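CdiI (Burkholderia pseudomallei 1026a, PDB 4G6V) is the immunity protein that binds the tRNase toxin CdiA-CT of its contact-dependent growth inhibition system, probably blocking its activity. Local coordinates at residues Phe6-Ile11 / Phe45-Ile50. Residues are numbered along the deposited sequence; the frame is centred on the assembly and turned at random.
Sequences FCYLSI and FSLKEI
Tyr8 on strand 4-9 faces Leu47 on helix 45-53 with their CA atoms 7.9 Å apart, a spacing that keeps the two backbones from touching and leaves the gap to be bridged by the tyrosine ring. The Tyr8 side chain, ring and hydroxyl, makes every close contact between the segments: its CG lies opposite the carbonyl carbon and beside the backbone N (chi1 -48°), and the side chain leaves the strand in the direction of the helix. Its CE1 comes within 3.4 Å of Leu47 O, which approaches the ring obliquely, while Leu47 CA lies at the ring edge and in its plane. The same CE1 is 3.8 Å from Leu47 CB, and Leu47 CD2 is also 3.8 Å from Tyr8 CE1; the leucine side chain crosses that of Tyr8 at about a right angle. One helical turn further on, Ile50 CG2 stands 3.7 Å from Tyr8 OH, so Leu47 packs at the CE1 side of the ring and Ile50, at i+3, at its hydroxyl end. All three residues are buried, and the segments bury 172 Å² between them. In the fold, this joins the central strand of a five-stranded antiparallel sheet, in order 2-3-1-4-5, to the helix that follows the outer strand 35-42. Phe61 of the adjacent strand 60-66 extends the packing: it meets Tyr8 edge-to-face and also touches Leu47. Within the helix, Ile50 N donates to Ser46 O at 3.2 Å. Leu47 packs on Asn120 and Ile50 on Asn113 of the Adhesin/hemolysin chain, placing this helix at the interface of the toxin-immunity complex.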
loop_
_atom_site.group_PDB
_atom_site.type_symbol
_atom_site.label_atom_id
_atom_site.label_comp_id
_atom_site.label_asym_id
_atom_site.label_seq_id
_atom_site.Cartn_x
_atom_site.Cartn_y
_atom_site.Cartn_z
ATOM N N PHE B 6 -0.771 6.993 -0.970
ATOM C CA PHE B 6 -0.275 7.470 -2.244
ATOM C C PHE B 6 -0.453 8.975 -2.279
ATOM O O PHE B 6 -1.564 9.464 -2.196
ATOM C CB PHE B 6 -1.063 6.844 -3.379
ATOM C CG PHE B 6 -0.561 5.515 -3.778
ATOM C CD1 PHE B 6 -0.135 5.276 -5.071
ATOM C CD2 PHE B 6 -0.470 4.494 -2.852
ATOM C CE1 PHE B 6 0.364 4.018 -5.433
ATOM C CE2 PHE B 6 0.020 3.230 -3.210
ATOM C CZ PHE B 6 0.438 3.001 -4.496
ATOM N N CYS B 7 0.637 9.712 -2.400
ATOM C CA CYS B 7 0.586 11.155 -2.260
ATOM C C CYS B 7 1.043 11.770 -3.537
ATOM O O CYS B 7 2.184 11.611 -3.921
ATOM C CB CYS B 7 1.514 11.605 -1.133
ATOM S SG CYS B 7 1.078 10.903 0.480
ATOM N N TYR B 8 0.144 12.458 -4.206
ATOM C CA TYR B 8 0.482 13.228 -5.399
ATOM C C TYR B 8 0.607 14.723 -5.102
ATOM O O TYR B 8 -0.202 15.297 -4.349
ATOM C CB TYR B 8 -0.577 13.022 -6.474
ATOM C CG TYR B 8 -0.930 11.581 -6.702
ATOM C CD1 TYR B 8 -0.561 10.946 -7.868
ATOM C CD2 TYR B 8 -1.634 10.849 -5.737
ATOM C CE1 TYR B 8 -0.885 9.620 -8.089
ATOM C CE2 TYR B 8 -1.974 9.528 -5.951
ATOM C CZ TYR B 8 -1.593 8.918 -7.131
ATOM O OH TYR B 8 -1.912 7.601 -7.363
ATOM N N LEU B 9 1.616 15.345 -5.712
ATOM C CA LEU B 9 1.891 16.760 -5.505
ATOM C C LEU B 9 1.897 17.540 -6.807
ATOM O O LEU B 9 2.298 17.036 -7.855
ATOM C CB LEU B 9 3.231 16.958 -4.798
ATOM C CG LEU B 9 3.395 16.454 -3.364
ATOM C CD1 LEU B 9 4.830 16.622 -2.925
ATOM C CD2 LEU B 9 2.456 17.176 -2.406
ATOM N N SER B 10 1.462 18.790 -6.735
ATOM C CA SER B 10 1.467 19.650 -7.899
ATOM C C SER B 10 2.871 20.234 -8.099
ATOM O O SER B 10 3.237 20.580 -9.215
ATOM C CB SER B 10 0.424 20.748 -7.748
ATOM O OG SER B 10 0.840 21.690 -6.779
ATOM N N ILE B 11 3.659 20.311 -7.023
ATOM C CA ILE B 11 5.029 20.850 -7.092
ATOM C C ILE B 11 6.052 19.837 -7.628
ATOM O O ILE B 11 5.788 18.644 -7.694
ATOM C CB ILE B 11 5.509 21.415 -5.727
ATOM C CG1 ILE B 11 5.514 20.334 -4.654
ATOM C CG2 ILE B 11 4.591 22.516 -5.271
ATOM C CD1 ILE B 11 6.114 20.781 -3.349
ATOM N N PHE B 45 3.268 9.001 -16.457
ATOM C CA PHE B 45 1.965 9.200 -17.088
ATOM C C PHE B 45 0.819 8.548 -16.308
ATOM O O PHE B 45 -0.274 9.089 -16.253
ATOM C CB PHE B 45 1.957 8.698 -18.542
ATOM C CG PHE B 45 0.593 8.694 -19.162
ATOM C CD1 PHE B 45 0.116 9.808 -19.839
ATOM C CD2 PHE B 45 -0.240 7.596 -19.028
ATOM C CE1 PHE B 45 -1.166 9.816 -20.386
ATOM C CE2 PHE B 45 -1.513 7.593 -19.571
ATOM C CZ PHE B 45 -1.979 8.702 -20.249
ATOM N N SER B 46 1.083 7.378 -15.728
ATOM C CA SER B 46 0.065 6.610 -15.021
ATOM C C SER B 46 -0.370 7.321 -13.763
ATOM O O SER B 46 -1.560 7.466 -13.538
ATOM C CB SER B 46 0.569 5.208 -14.671
ATOM O OG SER B 46 0.376 4.307 -15.751
ATOM N N LEU B 47 0.586 7.768 -12.950
ATOM C CA LEU B 47 0.249 8.515 -11.737
ATOM C C LEU B 47 -0.464 9.841 -12.050
ATOM O O LEU B 47 -1.389 10.239 -11.343
ATOM C CB LEU B 47 1.490 8.765 -10.883
ATOM C CG LEU B 47 2.209 7.515 -10.375
ATOM C CD1 LEU B 47 3.635 7.855 -9.944
ATOM C CD2 LEU B 47 1.429 6.855 -9.241
ATOM N N LYS B 48 -0.027 10.518 -13.114
ATOM C CA LYS B 48 -0.645 11.766 -13.547
ATOM C C LYS B 48 -2.099 11.559 -13.953
ATOM O O LYS B 48 -2.940 12.442 -13.755
ATOM C CB LYS B 48 0.118 12.394 -14.720
ATOM C CG LYS B 48 1.449 13.022 -14.345
ATOM C CD LYS B 48 2.071 13.730 -15.535
ATOM C CE LYS B 48 3.432 14.297 -15.203
ATOM N NZ LYS B 48 3.892 15.213 -16.287
ATOM N N GLU B 49 -2.375 10.400 -14.540
ATOM C CA GLU B 49 -3.713 10.069 -14.976
ATOM C C GLU B 49 -4.658 9.930 -13.775
ATOM O O GLU B 49 -5.741 10.527 -13.749
ATOM C CB GLU B 49 -3.686 8.787 -15.801
ATOM C CG GLU B 49 -4.979 8.488 -16.533
ATOM C CD GLU B 49 -4.907 7.184 -17.298
ATOM O OE1 GLU B 49 -3.987 6.382 -17.010
ATOM O OE2 GLU B 49 -5.764 6.973 -18.187
ATOM N N ILE B 50 -4.226 9.150 -12.785
ATOM C CA ILE B 50 -4.996 8.930 -11.562
ATOM C C ILE B 50 -5.178 10.217 -10.760
ATOM O O ILE B 50 -6.282 10.506 -10.318
ATOM C CB ILE B 50 -4.352 7.841 -10.660
ATOM C CG1 ILE B 50 -4.324 6.478 -11.361
ATOM C CG2 ILE B 50 -5.093 7.716 -9.343
ATOM C CD1 ILE B 50 -3.697 5.379 -10.518
#